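Local coordinates for intron-associated endonuclease 1 (Enterobacteria phage T4, PDB 1MK0), which is the GIY-YIG catalytic domain of the phage homing endonuclease I-TevI, which probably cleaves DNA during intron homing, at residues Y17-E25 against I60-I71; W28-E36 against F49-I60. The protein carries 1 engineered substitution. One frame throughout, in Å; residues are numbered along the deposited sequence.

Interaction 1. Residues Y17-E25 against I60-I71; sequences YVGSAKDFE and ILEEIPYEKDLI
Phe24 and Ile60 meet with their side chains at about a right angle. Ile60 lays CG1 over one face of the Phe24 ring, 3.7 Å from the ring centroid and 15° off its normal, a CH-pi contact. Its CD1 reaches further along the same ring, 3.5 Å from Phe24 CD2. The Glu62 carbonyl oxygen lies at the ring edge, in its plane.

At the other end of the contact Tyr66 packs against the backbone turn after strand 16-21. CG of Tyr66 stands anti to the backbone N (chi1 -168°), which brings the ring over Lys22. Lys22 N and CB both face it, and CB makes a CH-pi contact 4.2 Å from the ring centroid. The Lys22 chain bends at chi2 (59°), and CD comes alongside Tyr66 CB. Two waters then join Lys22 NZ to the backbone of Tyr66, one to its N and one to its O.

Ser20, next to Tyr66, is the tightest point. Its CB is 3.3 Å from Ile71 CG2, closer than usual for two carbons. Its OG shares a water with Tyr66 OH. No direct hydrogen bond crosses the contact, so water does the polar bridging. Ser20 N and Tyr17 OH both bind a citrate, probably from the crystallisation liquor.

Strands 16-21 and 56-63 are the outer strands of the three-stranded antiparallel sheet of the GIY-YIG domain, with 4-10 between them. Ile5 touches Val18 and Ser20. Leu61 and Glu62 form a classic beta bulge opposite Ile5. Helix 68-81 packs Trp78 on Val18 and Leu61, and Arg74 pairs with Glu62.

Interaction 2. Residues W28-E36 against F49-I60; sequences WKRHFKDLE and FNKHGNVFECSI
Cys58 sets its side chain flat against the Trp28 indole. CB sits over the centre of one face, 3.5 Å from the centroid of the six-membered ring. SG lies over the five-membered ring, 3.9 Å from its centroid. The same sulfur also meets the edge of Phe32, with SG 3.9 Å from CE2, so it lies between two aromatic groups of one helix.

The second tight point is Leu35 against Phe49. Leu35 CB stands over the ring centre, 3.5 Å from the centroid. CG of Phe49 lies anti to its backbone N (chi1 -178°), and this directs the ring at helix 24-37. Gly53 CA lies near the rim of the opposite face, while Leu35 CD1 reaches Phe49 CD2. Phe56 is held more loosely: its CD1 lies 4.1 Å from Phe32 CE1, near the plane of the Phe32 ring.

On the solvent side Asn54, an exposed residue, stacks its amide on one face of Phe32, with the planes 24° apart. Glu36 is also exposed. Its CB points away from 49-60, and only CG touches, 3.7 Å from Phe49 CZ.

Helix 24-37 and strand 56-60 run nearly antiparallel here, at 153°. No hydrogen bond crosses between the segments. Between them the helix is held by ring faces, sulfur-aromatic contacts and aliphatic carbons; its polar ties, His31 to Tyr6 and Leu35 O to Gln46, lie outside.

In the fold
From the N terminus, strand 4-10 comes first and later becomes the middle strand of the sheet. Strand 16-21 and the start of helix 24-37 supply the first half of interaction 1. The same helix continues into the first half of interaction 2. Helix 43-52 and strand 56-63 then return, closing the shorter loop of interaction 2. Only after that does 60-71 meet 17-25 and close the longer loop around it. The two share Ile60, and Tyr17 packs on His31 between them. Their centres are about 17 Å apart, on opposite sides of the chain's centre. Together they tie helix 24-37 to strand 56-63 and helix 43-52, and strand 16-21 to the start of helix 68-81.

Interaction 1. Residues Y17-E25 against I60-I71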
# COMPACT_ATOMS: atom_id res chain seq x y z
N TYR A 17 -1.15 -4.72 0.95
CA TYR A 17 -1.69 -3.51 0.35
C TYR A 17 -0.56 -3.05 -0.56
O TYR A 17 0.58 -2.90 -0.11
CB TYR A 17 -1.93 -2.45 1.43
CG TYR A 17 -2.39 -1.12 0.88
CD1 TYR A 17 -3.74 -0.86 0.67
CD2 TYR A 17 -1.47 -0.10 0.58
CE1 TYR A 17 -4.18 0.37 0.18
CE2 TYR A 17 -1.90 1.14 0.09
CZ TYR A 17 -3.25 1.36 -0.11
OH TYR A 17 -3.70 2.58 -0.58
N VAL A 18 -0.86 -2.86 -1.84
CA VAL A 18 0.15 -2.41 -2.80
C VAL A 18 -0.08 -0.93 -3.09
O VAL A 18 -1.20 -0.50 -3.32
CB VAL A 18 0.06 -3.20 -4.12
CG1 VAL A 18 0.99 -2.57 -5.16
CG2 VAL A 18 0.43 -4.66 -3.89
N GLY A 19 1.00 -0.15 -3.07
CA GLY A 19 0.86 1.27 -3.35
C GLY A 19 2.08 1.85 -4.04
O GLY A 19 3.03 1.13 -4.33
N SER A 20 2.04 3.15 -4.31
CA SER A 20 3.16 3.82 -4.97
C SER A 20 3.51 5.07 -4.16
O SER A 20 2.64 5.66 -3.52
CB SER A 20 2.79 4.21 -6.40
OG SER A 20 1.67 5.08 -6.43
N ALA A 21 4.77 5.47 -4.18
CA ALA A 21 5.16 6.64 -3.41
C ALA A 21 6.28 7.46 -4.02
O ALA A 21 7.14 6.93 -4.72
CB ALA A 21 5.57 6.21 -2.00
N LYS A 22 6.24 8.76 -3.75
CA LYS A 22 7.27 9.69 -4.20
C LYS A 22 8.44 9.43 -3.25
O LYS A 22 9.60 9.53 -3.63
CB LYS A 22 6.77 11.13 -4.09
CG LYS A 22 7.83 12.19 -4.42
CD LYS A 22 8.37 12.04 -5.84
CE LYS A 22 9.46 13.07 -6.12
NZ LYS A 22 10.08 12.88 -7.46
N ASP A 23 8.10 9.11 -2.00
CA ASP A 23 9.09 8.75 -0.98
C ASP A 23 8.48 7.68 -0.09
O ASP A 23 7.48 7.92 0.60
CB ASP A 23 9.50 9.93 -0.10
CG ASP A 23 10.53 9.52 0.94
OD1 ASP A 23 11.67 9.18 0.55
OD2 ASP A 23 10.21 9.51 2.15
N PHE A 24 9.08 6.50 -0.09
CA PHE A 24 8.57 5.37 0.69
C PHE A 24 8.37 5.64 2.18
O PHE A 24 7.26 5.50 2.70
CB PHE A 24 9.50 4.16 0.54
CG PHE A 24 9.51 3.58 -0.85
CD1 PHE A 24 8.34 3.06 -1.41
CD2 PHE A 24 10.69 3.53 -1.58
CE1 PHE A 24 8.35 2.50 -2.68
CE2 PHE A 24 10.71 2.98 -2.86
CZ PHE A 24 9.54 2.46 -3.41
N GLU A 25 9.44 6.03 2.87
CA GLU A 25 9.38 6.27 4.31
C GLU A 25 8.25 7.21 4.73
O GLU A 25 7.52 6.93 5.67
CB GLU A 25 10.72 6.81 4.80
CG GLU A 25 11.08 6.36 6.21
CD GLU A 25 11.28 4.86 6.30
OE1 GLU A 25 12.16 4.33 5.58
OE2 GLU A 25 10.56 4.20 7.08
N ILE A 60 9.79 -2.54 -0.07
CA ILE A 60 9.79 -2.01 -1.43
C ILE A 60 9.66 -3.16 -2.42
O ILE A 60 10.33 -4.18 -2.29
CB ILE A 60 11.11 -1.26 -1.73
CG1 ILE A 60 11.23 -0.04 -0.81
CG2 ILE A 60 11.16 -0.86 -3.19
CD1 ILE A 60 12.57 0.65 -0.89
N LEU A 61 8.78 -2.99 -3.40
CA LEU A 61 8.61 -4.00 -4.43
C LEU A 61 9.49 -3.62 -5.61
O LEU A 61 10.20 -4.46 -6.17
CB LEU A 61 7.15 -4.09 -4.88
CG LEU A 61 6.13 -4.61 -3.86
CD1 LEU A 61 4.75 -4.59 -4.49
CD2 LEU A 61 6.49 -6.02 -3.43
N GLU A 62 9.45 -2.34 -5.97
CA GLU A 62 10.23 -1.82 -7.09
C GLU A 62 10.58 -0.35 -6.90
O GLU A 62 9.68 0.47 -6.74
CB GLU A 62 9.43 -1.91 -8.38
CG GLU A 62 9.66 -3.11 -9.24
CD GLU A 62 8.70 -3.13 -10.40
OE1 GLU A 62 8.56 -2.10 -11.09
OE2 GLU A 62 8.07 -4.18 -10.62
N GLU A 63 11.87 -0.02 -6.93
CA GLU A 63 12.25 1.39 -6.83
C GLU A 63 12.31 1.87 -8.27
O GLU A 63 13.12 1.40 -9.06
CB GLU A 63 13.63 1.56 -6.18
CG GLU A 63 14.05 3.03 -6.11
CD GLU A 63 15.40 3.26 -5.45
OE1 GLU A 63 15.86 4.43 -5.45
OE2 GLU A 63 16.00 2.30 -4.93
N ILE A 64 11.42 2.80 -8.61
CA ILE A 64 11.34 3.36 -9.96
C ILE A 64 10.91 4.81 -9.85
O ILE A 64 10.37 5.23 -8.83
CB ILE A 64 10.32 2.59 -10.84
CG1 ILE A 64 8.93 2.63 -10.20
CG2 ILE A 64 10.79 1.17 -11.07
CD1 ILE A 64 7.87 1.89 -11.00
N PRO A 65 11.15 5.61 -10.90
CA PRO A 65 10.77 7.03 -10.90
C PRO A 65 9.28 7.21 -10.69
O PRO A 65 8.47 6.43 -11.20
CB PRO A 65 11.22 7.51 -12.27
CG PRO A 65 12.41 6.65 -12.56
CD PRO A 65 11.93 5.28 -12.11
N TYR A 66 8.91 8.24 -9.93
CA TYR A 66 7.51 8.51 -9.66
C TYR A 66 6.92 9.32 -10.81
O TYR A 66 6.72 10.54 -10.71
CB TYR A 66 7.37 9.26 -8.33
CG TYR A 66 5.96 9.35 -7.80
CD1 TYR A 66 5.23 10.53 -7.89
CD2 TYR A 66 5.34 8.25 -7.20
CE1 TYR A 66 3.94 10.63 -7.40
CE2 TYR A 66 4.04 8.33 -6.70
CZ TYR A 66 3.35 9.53 -6.80
OH TYR A 66 2.07 9.64 -6.31
N GLU A 67 6.66 8.62 -11.91
CA GLU A 67 6.09 9.21 -13.12
C GLU A 67 4.79 8.45 -13.40
O GLU A 67 4.78 7.22 -13.45
CB GLU A 67 7.06 9.06 -14.29
CG GLU A 67 8.38 9.81 -14.11
CD GLU A 67 8.21 11.32 -14.04
OE1 GLU A 67 7.33 11.85 -14.75
OE2 GLU A 67 8.97 11.98 -13.30
N LYS A 68 3.71 9.19 -13.60
CA LYS A 68 2.40 8.59 -13.82
C LYS A 68 2.32 7.35 -14.70
O LYS A 68 1.86 6.30 -14.26
CB LYS A 68 1.41 9.63 -14.34
CG LYS A 68 -0.01 9.09 -14.42
CD LYS A 68 -1.05 10.19 -14.52
CE LYS A 68 -2.46 9.60 -14.46
NZ LYS A 68 -3.52 10.65 -14.40
N ASP A 69 2.76 7.47 -15.95
CA ASP A 69 2.70 6.32 -16.85
C ASP A 69 3.32 5.07 -16.25
O ASP A 69 2.66 4.03 -16.16
CB ASP A 69 3.37 6.66 -18.18
CG ASP A 69 2.47 7.50 -19.08
OD1 ASP A 69 1.33 7.06 -19.35
OD2 ASP A 69 2.90 8.59 -19.50
N LEU A 70 4.58 5.17 -15.82
CA LEU A 70 5.29 4.03 -15.24
C LEU A 70 4.63 3.50 -13.97
O LEU A 70 4.42 2.30 -13.83
CB LEU A 70 6.73 4.40 -14.90
CG LEU A 70 7.70 4.85 -15.99
CD1 LEU A 70 9.06 5.10 -15.36
CD2 LEU A 70 7.80 3.80 -17.08
N ILE A 71 4.33 4.41 -13.05
CA ILE A 71 3.74 4.04 -11.77
C ILE A 71 2.42 3.29 -11.85
O ILE A 71 2.26 2.25 -11.21
CB ILE A 71 3.58 5.28 -10.87
CG1 ILE A 71 4.96 5.80 -10.45
CG2 ILE A 71 2.74 4.95 -9.65
CD1 ILE A 71 5.72 4.87 -9.50
O HOH W 1 0.47 7.53 -5.97
O HOH W 2 10.93 10.24 -8.67
O HOH W 3 8.03 12.96 -9.80

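Interaction 2. Residues W28-E36 against F49-I60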
# COMPACT_ATOMS: atom_id res chain seq x y z
N TRP A 28 4.68 5.71 4.06
CA TRP A 28 4.33 4.71 5.06
C TRP A 28 3.93 5.37 6.37
O TRP A 28 3.00 4.92 7.04
CB TRP A 28 5.50 3.74 5.29
CG TRP A 28 5.87 2.95 4.07
CD1 TRP A 28 5.07 2.64 3.02
CD2 TRP A 28 7.14 2.33 3.80
NE1 TRP A 28 5.75 1.87 2.10
CE2 TRP A 28 7.02 1.66 2.56
CE3 TRP A 28 8.36 2.27 4.49
CZ2 TRP A 28 8.08 0.95 1.99
CZ3 TRP A 28 9.41 1.56 3.92
CH2 TRP A 28 9.27 0.91 2.69
N LYS A 29 4.64 6.43 6.74
CA LYS A 29 4.32 7.15 7.96
C LYS A 29 2.92 7.73 7.84
O LYS A 29 2.14 7.70 8.79
CB LYS A 29 5.32 8.28 8.21
CG LYS A 29 6.70 7.81 8.63
CD LYS A 29 7.58 8.98 9.04
CE LYS A 29 8.92 8.51 9.56
NZ LYS A 29 9.74 9.65 10.08
N ARG A 30 2.60 8.24 6.66
CA ARG A 30 1.29 8.83 6.42
C ARG A 30 0.17 7.80 6.53
O ARG A 30 -0.91 8.09 7.04
CB ARG A 30 1.23 9.51 5.05
CG ARG A 30 -0.14 10.08 4.72
CD ARG A 30 -0.02 11.30 3.81
NE ARG A 30 0.56 10.99 2.51
CZ ARG A 30 -0.14 10.67 1.43
NH1 ARG A 30 -1.46 10.62 1.48
NH2 ARG A 30 0.49 10.42 0.29
N HIS A 31 0.44 6.58 6.05
CA HIS A 31 -0.56 5.52 6.12
C HIS A 31 -0.97 5.24 7.55
O HIS A 31 -2.16 5.13 7.85
CB HIS A 31 -0.00 4.22 5.53
CG HIS A 31 -0.16 4.12 4.05
ND1 HIS A 31 -1.40 4.10 3.44
CD2 HIS A 31 0.75 3.99 3.06
CE1 HIS A 31 -1.23 3.96 2.13
NE2 HIS A 31 0.06 3.90 1.88
N PHE A 32 0.01 5.11 8.44
CA PHE A 32 -0.30 4.82 9.82
C PHE A 32 -0.90 6.00 10.58
O PHE A 32 -1.70 5.80 11.49
CB PHE A 32 0.94 4.24 10.51
CG PHE A 32 1.38 2.93 9.91
CD1 PHE A 32 0.53 1.83 9.92
CD2 PHE A 32 2.61 2.82 9.29
CE1 PHE A 32 0.91 0.63 9.32
CE2 PHE A 32 3.00 1.63 8.68
CZ PHE A 32 2.15 0.53 8.69
N LYS A 33 -0.53 7.22 10.20
CA LYS A 33 -1.12 8.39 10.84
C LYS A 33 -2.60 8.40 10.46
O LYS A 33 -3.47 8.70 11.28
CB LYS A 33 -0.46 9.68 10.36
CG LYS A 33 0.90 9.94 10.97
CD LYS A 33 1.38 11.34 10.61
CE LYS A 33 2.72 11.65 11.26
NZ LYS A 33 3.18 13.03 10.93
N ASP A 34 -2.88 8.07 9.20
CA ASP A 34 -4.24 8.04 8.71
C ASP A 34 -5.07 6.95 9.37
O ASP A 34 -6.23 7.17 9.74
CB ASP A 34 -4.25 7.83 7.19
CG ASP A 34 -3.90 9.09 6.42
OD1 ASP A 34 -3.60 10.12 7.06
OD2 ASP A 34 -3.92 9.04 5.17
N LEU A 35 -4.48 5.77 9.52
CA LEU A 35 -5.18 4.65 10.15
C LEU A 35 -5.53 4.98 11.60
O LEU A 35 -6.61 4.62 12.08
CB LEU A 35 -4.31 3.39 10.07
CG LEU A 35 -4.21 2.80 8.66
CD1 LEU A 35 -3.07 1.80 8.58
CD2 LEU A 35 -5.54 2.15 8.28
N GLU A 36 -4.64 5.69 12.28
CA GLU A 36 -4.89 6.06 13.66
C GLU A 36 -6.02 7.09 13.75
O GLU A 36 -6.79 7.09 14.71
CB GLU A 36 -3.62 6.61 14.30
CG GLU A 36 -2.57 5.53 14.54
CD GLU A 36 -1.33 6.07 15.23
OE1 GLU A 36 -1.47 6.74 16.27
OE2 GLU A 36 -0.21 5.80 14.73
N PHE A 49 -6.58 -2.70 10.79
CA PHE A 49 -5.85 -1.87 11.73
C PHE A 49 -6.67 -1.62 12.99
O PHE A 49 -6.12 -1.56 14.09
CB PHE A 49 -5.48 -0.53 11.08
CG PHE A 49 -4.67 0.37 11.97
CD1 PHE A 49 -5.30 1.28 12.82
CD2 PHE A 49 -3.28 0.31 11.96
CE1 PHE A 49 -4.55 2.11 13.66
CE2 PHE A 49 -2.53 1.13 12.80
CZ PHE A 49 -3.17 2.03 13.64
N ASN A 50 -7.98 -1.49 12.84
CA ASN A 50 -8.83 -1.27 14.02
C ASN A 50 -8.81 -2.49 14.93
O ASN A 50 -8.95 -2.37 16.14
CB ASN A 50 -10.27 -0.97 13.60
CG ASN A 50 -10.42 0.41 12.98
OD1 ASN A 50 -9.52 1.25 13.08
ND2 ASN A 50 -11.56 0.65 12.36
N LYS A 51 -8.61 -3.67 14.33
CA LYS A 51 -8.58 -4.91 15.08
C LYS A 51 -7.21 -5.31 15.62
O LYS A 51 -7.11 -6.00 16.64
CB LYS A 51 -9.09 -6.07 14.22
CG LYS A 51 -10.57 -6.03 13.89
CD LYS A 51 -10.96 -7.26 13.09
CE LYS A 51 -12.46 -7.32 12.86
NZ LYS A 51 -12.85 -8.52 12.07
N HIS A 52 -6.15 -4.87 14.96
CA HIS A 52 -4.80 -5.26 15.37
C HIS A 52 -3.80 -4.14 15.59
O HIS A 52 -2.76 -4.37 16.20
CB HIS A 52 -4.21 -6.20 14.31
CG HIS A 52 -5.13 -7.29 13.88
ND1 HIS A 52 -5.57 -8.27 14.75
CD2 HIS A 52 -5.68 -7.57 12.68
CE1 HIS A 52 -6.36 -9.11 14.09
NE2 HIS A 52 -6.44 -8.71 12.84
N GLY A 53 -4.10 -2.95 15.10
CA GLY A 53 -3.14 -1.88 15.25
C GLY A 53 -2.04 -2.16 14.23
O GLY A 53 -2.26 -2.91 13.27
N ASN A 54 -0.86 -1.60 14.44
CA ASN A 54 0.22 -1.81 13.47
C ASN A 54 0.99 -3.12 13.57
O ASN A 54 2.06 -3.18 14.18
CB ASN A 54 1.20 -0.64 13.52
CG ASN A 54 2.20 -0.66 12.38
OD1 ASN A 54 3.02 0.25 12.24
ND2 ASN A 54 2.14 -1.70 11.55
N VAL A 55 0.44 -4.16 12.95
CA VAL A 55 1.08 -5.47 12.91
C VAL A 55 1.60 -5.67 11.49
O VAL A 55 1.77 -6.79 11.03
CB VAL A 55 0.07 -6.60 13.24
CG1 VAL A 55 -0.35 -6.51 14.70
CG2 VAL A 55 -1.16 -6.49 12.34
N PHE A 56 1.86 -4.56 10.81
CA PHE A 56 2.32 -4.61 9.42
C PHE A 56 3.82 -4.42 9.21
O PHE A 56 4.52 -3.87 10.05
CB PHE A 56 1.58 -3.56 8.59
CG PHE A 56 0.08 -3.68 8.66
CD1 PHE A 56 -0.62 -3.13 9.72
CD2 PHE A 56 -0.62 -4.38 7.68
CE1 PHE A 56 -2.01 -3.28 9.82
CE2 PHE A 56 -2.00 -4.54 7.77
CZ PHE A 56 -2.69 -3.98 8.84
N GLU A 57 4.27 -4.89 8.05
CA GLU A 57 5.65 -4.78 7.61
C GLU A 57 5.64 -4.12 6.23
O GLU A 57 4.96 -4.59 5.32
CB GLU A 57 6.30 -6.15 7.48
CG GLU A 57 6.91 -6.70 8.75
CD GLU A 57 7.71 -7.97 8.50
OE1 GLU A 57 8.62 -7.94 7.65
OE2 GLU A 57 7.42 -8.99 9.16
N CYS A 58 6.39 -3.04 6.09
CA CYS A 58 6.47 -2.32 4.82
C CYS A 58 7.76 -2.68 4.09
O CYS A 58 8.83 -2.70 4.69
CB CYS A 58 6.44 -0.81 5.06
SG CYS A 58 4.95 -0.19 5.87
N SER A 59 7.64 -2.98 2.80
CA SER A 59 8.82 -3.31 2.00
C SER A 59 8.67 -2.76 0.59
O SER A 59 7.56 -2.53 0.12
CB SER A 59 9.04 -4.83 1.96
OG SER A 59 7.92 -5.51 1.42
N ILE A 60 9.79 -2.54 -0.07
CA ILE A 60 9.79 -2.01 -1.43
C ILE A 60 9.66 -3.16 -2.42
O ILE A 60 10.33 -4.18 -2.29
CB ILE A 60 11.11 -1.26 -1.73
CG1 ILE A 60 11.23 -0.04 -0.81
CG2 ILE A 60 11.16 -0.86 -3.19
CD1 ILE A 60 12.57 0.65 -0.89